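Local coordinates for protein plasma serine protease inhibitor (PDB 3DY0) that inhibits serine proteases of blood plasma and other body fluids in a heparin-dependent manner, trapping them irreversibly after they cleave its reactive centre loop, at residues I36-S39 with L40-S44; T51-Q54 with I55-L59; S66-K69 with E70-G74. All coordinates share one frame; numbering follows the deposited sequence. Where two conformers were deposited one is given.

Three local contacts follow in series along the chain, one on each of three successive helices: interaction 1 on helix 33-45, interaction 2 on helix 49-58 and interaction 3 on helix 65-81. All lie on the same side of the chain's centre, their centres about 10 Å (interactions 1 and 2), 12 Å (1 and 3) and 13 Å (2 and 3) apart. Interaction 1 is buried, and the other two lie farther out. Leu40 and Leu43 pack on Ile55 of interaction 2, and Ala41 and Ser44 on His72 of interaction 3, while Lys52 and Glu68 join the outer two by a salt bridge. Together they form part of the helical region of the serpin fold, beside its sheet.

Interaction 1: residues I36-S39 with L40-S44; sequences ISMS and LAMLS
Met42 curls back over the preceding turn, its CG lying 3.3 Å from Met38 O and its terminal CE 3.8 Å from Ser39 CA. The chain is bent at its last torsion (chi3 -63°), which turns the methyl back against the helix instead of letting it run outward. Met38 itself leaves in another direction, so the two methionines merely graze, with Met38 CG 4.4 Å from Met42 CE. On nearly the opposite side of the helix, Leu40 CG sits 3.5 Å from Ile36 O, and Leu40 CD1 comes no nearer than 4.3 Å to Ile36 CG2. Beneath these side chains runs regular i to i+4 bonding, from Leu40 N to Ile36 O through Leu43 N to Ser39 O. This is a central helix of the serpin fold, helix 33-45, surrounded on several sides: Phe12 of helix 12-23 meets Ile36 and Leu40, Tyr117 of helix 107-117 meets Met38 and Met42, and Met311 of strand 307-319 meets Leu40 and Leu43. Buried hydroxyls are satisfied within the helix, since Ser39 OG bonds to Ser35 O and Ser44 OG donates to Ala41 O at 2.7 Å, approaching that carbonyl at a C=O...O angle of 130°. The looser side belongs to Ser37, the one partly exposed residue here; its CB points away from 40-44, and in one of its two conformers its OG bonds back to Pro33 O.

Interaction 2: residues T51-Q54 with I55-L59; sequences TKMQ and ILEGL
Gln54 O receives the N-H of Gly58 at 2.8 Å, the shortest hydrogen bond between 51-54 and 55-59, with the donor tilted 29° from the carbonyl plane. The two preceding bonds are straighter: Leu56 N to Lys52 O has an N-H...O angle of 169°, and Glu57 N meets Met53 O in nearly the same way. Farther back, Ile55 N reaches Thr51 O only weakly, at 3.4 Å, and CG1 of Ile55 rests 3.3 Å from that oxygen. Apolar contact between side chains is slight. Lys52, fully extended with CG anti to the backbone N (chi1 180°), passes obliquely by Leu56, with Lys52 CE 4.1 Å from Leu56 CD1, and carries its ammonium on to a salt bridge with Glu68 on helix 65-81. Glu57 folds its aliphatic part over the previous turn, CG lying 3.2 Å from Met53 O, while its carboxylate continues outward on the exposed side. Gln54 has its own partners: OE1 accepts the backbone N-H groups of Ser288 and Asn289. Ile55 packs on Leu43 and Ser44 of helix 33-45, and Leu56 on Ser44 as well as Leu71 of helix 65-81. One face buried and the other exposed make helix 49-58 an amphipathic helix, packed on the outside of the helical part of the serpin fold.

Interaction 3: residues S66-K69 with E70-G74; sequences SSEK and ELHRG
Of the backbone bonds from the Glu70-Arg73 N-H groups to the Ser66-Lys69 carbonyls, the one from His72 N to Glu68 O is weak, at 3.3 Å. The same oxygen lies 3.3 Å from CD2 of the His72 ring, which it approaches obliquely. Water joins the two side chains: one molecule donates to Glu68 OE2 at 2.9 Å and sits 2.8 Å from His72 NE2, at the ring edge and in its plane. Glu68 OE2 also has Lys52 as a partner, and His72 ND1 is hydrogen-bonded to Tyr117 OH; partners on both ring nitrogens should hold the imidazole's rotation. These links tie helix 65-81 of the serpin fold to helices 49-58 and 107-117. Charge pairing takes over on the exposed side. Arg73 grips the Glu70 carboxylate side-on, NE to OE1 at 2.9 Å and NH1 to OE2 at 2.8 Å. OE1 lies in the guanidinium plane, and the NE bond is nearly straight at 174°; the NH1 partner is tilted 21° from that plane. Glu70 bends at chi2 (53°) to bring its carboxylate alongside, while NH2 of Arg73 reaches Gln77. Apolar packing falls to Leu71, whose side chain meets Leu56 and Ala41 of the neighbouring helices.

Interaction 1: residues I36-S39 with L40-S44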
# COMPACT_ATOMS: atom_id res chain seq x y z
N ILE A 36 1.81 -4.79 -1.26
CA ILE A 36 3.20 -5.13 -1.50
C ILE A 36 3.67 -6.32 -0.67
O ILE A 36 4.36 -7.20 -1.19
CB ILE A 36 4.09 -3.90 -1.26
CG1 ILE A 36 3.62 -2.77 -2.18
CG2 ILE A 36 5.55 -4.25 -1.55
CD1 ILE A 36 4.29 -1.43 -1.95
N SER A 37 3.29 -6.36 0.60
CA SER A 37 3.66 -7.46 1.47
C SER A 37 3.07 -8.76 0.95
O SER A 37 3.74 -9.80 0.93
CB SER A 37 3.16 -7.23 2.90
OG SER A 37 3.81 -6.14 3.51
N MET A 38 1.82 -8.71 0.52
CA MET A 38 1.14 -9.89 -0.00
C MET A 38 1.87 -10.35 -1.27
O MET A 38 2.09 -11.54 -1.47
CB MET A 38 -0.34 -9.61 -0.29
CG MET A 38 -1.09 -10.81 -0.87
SD MET A 38 -2.88 -10.68 -0.76
CE MET A 38 -3.12 -11.06 0.98
N SER A 39 2.27 -9.39 -2.10
CA SER A 39 2.98 -9.73 -3.33
C SER A 39 4.32 -10.40 -3.03
O SER A 39 4.69 -11.37 -3.69
CB SER A 39 3.23 -8.47 -4.18
OG SER A 39 2.00 -7.93 -4.64
N LEU A 40 5.03 -9.89 -2.04
CA LEU A 40 6.32 -10.46 -1.66
C LEU A 40 6.12 -11.85 -1.04
O LEU A 40 6.94 -12.75 -1.26
CB LEU A 40 7.03 -9.53 -0.67
CG LEU A 40 7.69 -8.31 -1.32
CD1 LEU A 40 8.18 -7.36 -0.24
CD2 LEU A 40 8.86 -8.76 -2.20
N ALA A 41 5.05 -12.02 -0.26
CA ALA A 41 4.77 -13.31 0.35
C ALA A 41 4.49 -14.35 -0.75
O ALA A 41 4.97 -15.48 -0.68
CB ALA A 41 3.57 -13.19 1.28
N MET A 42 3.71 -13.97 -1.76
CA MET A 42 3.42 -14.88 -2.85
C MET A 42 4.71 -15.20 -3.61
O MET A 42 4.95 -16.35 -4.00
CB MET A 42 2.39 -14.27 -3.81
CG MET A 42 1.01 -14.14 -3.20
SD MET A 42 -0.26 -13.63 -4.37
CE MET A 42 0.36 -11.98 -4.83
N LEU A 43 5.53 -14.18 -3.81
CA LEU A 43 6.79 -14.36 -4.52
C LEU A 43 7.68 -15.37 -3.78
O LEU A 43 8.35 -16.18 -4.41
CB LEU A 43 7.51 -13.02 -4.66
CG LEU A 43 8.86 -13.00 -5.39
CD1 LEU A 43 8.70 -13.56 -6.80
CD2 LEU A 43 9.38 -11.57 -5.44
N SER A 44 7.66 -15.33 -2.45
CA SER A 44 8.48 -16.25 -1.66
C SER A 44 8.06 -17.71 -1.85
O SER A 44 8.87 -18.61 -1.63
CB SER A 44 8.44 -15.89 -0.17
OG SER A 44 7.24 -16.32 0.47

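Interaction 2: residues T51-Q54 with I55-L59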
# COMPACT_ATOMS: atom_id res chain seq x y z
N THR A 51 17.63 -16.06 -2.10
CA THR A 51 16.56 -15.25 -2.68
C THR A 51 15.33 -15.23 -1.77
O THR A 51 14.74 -14.17 -1.53
CB THR A 51 16.16 -15.77 -4.07
OG1 THR A 51 17.27 -15.63 -4.97
CG2 THR A 51 14.98 -14.99 -4.63
N LYS A 52 14.96 -16.40 -1.27
CA LYS A 52 13.81 -16.51 -0.38
C LYS A 52 14.13 -15.90 0.99
O LYS A 52 13.30 -15.23 1.60
CB LYS A 52 13.43 -17.98 -0.23
CG LYS A 52 12.25 -18.25 0.69
CD LYS A 52 12.00 -19.74 0.77
CE LYS A 52 10.83 -20.06 1.67
NZ LYS A 52 10.57 -21.53 1.68
N MET A 53 15.35 -16.14 1.46
CA MET A 53 15.78 -15.61 2.75
C MET A 53 15.62 -14.10 2.81
O MET A 53 15.06 -13.56 3.77
CB MET A 53 17.25 -15.98 3.01
CG MET A 53 17.51 -17.46 3.21
SD MET A 53 19.26 -17.80 3.52
CE MET A 53 19.36 -17.46 5.28
N GLN A 54 16.12 -13.41 1.79
CA GLN A 54 16.04 -11.96 1.75
C GLN A 54 14.60 -11.48 1.79
O GLN A 54 14.28 -10.50 2.46
CB GLN A 54 16.71 -11.40 0.50
CG GLN A 54 18.18 -11.73 0.39
CD GLN A 54 18.80 -11.10 -0.84
OE1 GLN A 54 18.11 -10.82 -1.82
NE2 GLN A 54 20.12 -10.88 -0.80
N ILE A 55 13.72 -12.17 1.07
CA ILE A 55 12.32 -11.76 1.05
C ILE A 55 11.66 -11.92 2.42
O ILE A 55 10.98 -11.00 2.89
CB ILE A 55 11.51 -12.57 0.00
CG1 ILE A 55 12.03 -12.25 -1.40
CG2 ILE A 55 10.03 -12.21 0.10
CD1 ILE A 55 11.45 -13.15 -2.48
N LEU A 56 11.88 -13.05 3.07
CA LEU A 56 11.27 -13.26 4.38
C LEU A 56 11.84 -12.30 5.42
O LEU A 56 11.11 -11.75 6.24
CB LEU A 56 11.47 -14.71 4.84
CG LEU A 56 10.82 -15.78 3.95
CD1 LEU A 56 11.01 -17.14 4.59
CD2 LEU A 56 9.34 -15.48 3.78
N GLU A 57 13.16 -12.07 5.39
CA GLU A 57 13.77 -11.16 6.34
C GLU A 57 13.30 -9.73 6.06
O GLU A 57 13.10 -8.95 6.99
CB GLU A 57 15.30 -11.24 6.26
CG GLU A 57 15.86 -12.58 6.71
CD GLU A 57 17.37 -12.56 6.86
OE1 GLU A 57 17.95 -13.64 7.13
OE2 GLU A 57 17.98 -11.48 6.72
N GLY A 58 13.12 -9.41 4.79
CA GLY A 58 12.67 -8.08 4.42
C GLY A 58 11.26 -7.79 4.92
O GLY A 58 10.91 -6.64 5.21
N LEU A 59 10.46 -8.84 5.02
CA LEU A 59 9.09 -8.73 5.50
C LEU A 59 9.05 -8.64 7.03
O LEU A 59 8.00 -8.41 7.62
CB LEU A 59 8.26 -9.93 5.03
CG LEU A 59 7.90 -9.93 3.54
CD1 LEU A 59 7.24 -11.25 3.16
CD2 LEU A 59 6.96 -8.76 3.25

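Interaction 3: residues S66-K69 with E70-G74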
# COMPACT_ATOMS: atom_id res chain seq x y z
N SER A 66 8.07 -21.81 11.51
CA SER A 66 6.72 -21.54 12.00
C SER A 66 6.26 -20.14 11.59
O SER A 66 5.07 -19.91 11.38
CB SER A 66 6.68 -21.68 13.52
OG SER A 66 7.65 -20.84 14.14
N SER A 67 7.22 -19.22 11.49
CA SER A 67 6.91 -17.85 11.11
C SER A 67 6.50 -17.77 9.64
O SER A 67 5.64 -16.97 9.27
CB SER A 67 8.13 -16.96 11.36
OG SER A 67 8.53 -17.01 12.71
N GLU A 68 7.11 -18.62 8.82
CA GLU A 68 6.82 -18.65 7.39
C GLU A 68 5.42 -19.23 7.17
O GLU A 68 4.65 -18.73 6.35
CB GLU A 68 7.85 -19.52 6.66
CG GLU A 68 7.82 -19.39 5.15
CD GLU A 68 8.81 -20.32 4.47
OE1 GLU A 68 9.90 -20.54 5.03
OE2 GLU A 68 8.50 -20.82 3.36
N LYS A 69 5.10 -20.28 7.91
CA LYS A 69 3.79 -20.91 7.81
C LYS A 69 2.72 -19.92 8.25
O LYS A 69 1.67 -19.81 7.61
CB LYS A 69 3.73 -22.16 8.69
CG LYS A 69 2.36 -22.82 8.77
CD LYS A 69 2.37 -23.97 9.76
CE LYS A 69 0.99 -24.57 9.94
NZ LYS A 69 0.99 -25.69 10.94
N GLU A 70 2.99 -19.20 9.33
CA GLU A 70 2.06 -18.23 9.86
C GLU A 70 1.87 -17.06 8.90
O GLU A 70 0.79 -16.48 8.83
CB GLU A 70 2.55 -17.71 11.22
CG GLU A 70 1.68 -16.62 11.85
CD GLU A 70 0.22 -17.01 11.96
OE1 GLU A 70 -0.07 -18.18 12.28
OE2 GLU A 70 -0.65 -16.14 11.73
N LEU A 71 2.92 -16.72 8.17
CA LEU A 71 2.84 -15.62 7.21
C LEU A 71 1.74 -15.93 6.20
O LEU A 71 0.83 -15.12 5.99
CB LEU A 71 4.18 -15.45 6.48
CG LEU A 71 4.18 -14.47 5.29
CD1 LEU A 71 3.95 -13.06 5.79
CD2 LEU A 71 5.51 -14.56 4.55
N HIS A 72 1.83 -17.10 5.58
CA HIS A 72 0.84 -17.49 4.58
C HIS A 72 -0.52 -17.77 5.18
O HIS A 72 -1.54 -17.41 4.59
CB HIS A 72 1.33 -18.72 3.80
CG HIS A 72 2.64 -18.49 3.10
ND1 HIS A 72 2.83 -17.49 2.18
CD2 HIS A 72 3.82 -19.14 3.20
CE1 HIS A 72 4.07 -17.52 1.74
NE2 HIS A 72 4.70 -18.52 2.35
N ARG A 73 -0.56 -18.41 6.35
CA ARG A 73 -1.83 -18.70 7.01
C ARG A 73 -2.56 -17.40 7.31
O ARG A 73 -3.77 -17.30 7.13
CB ARG A 73 -1.60 -19.47 8.31
CG ARG A 73 -2.88 -20.00 8.95
CD ARG A 73 -2.75 -20.07 10.46
NE ARG A 73 -2.65 -18.74 11.06
CZ ARG A 73 -3.63 -17.84 11.04
NH1 ARG A 73 -3.45 -16.65 11.60
NH2 ARG A 73 -4.79 -18.13 10.47
N GLY A 74 -1.81 -16.40 7.78
CA GLY A 74 -2.40 -15.11 8.10
C GLY A 74 -3.01 -14.44 6.89
O GLY A 74 -4.11 -13.89 6.97
O HOH W 1 7.31 -18.95 1.45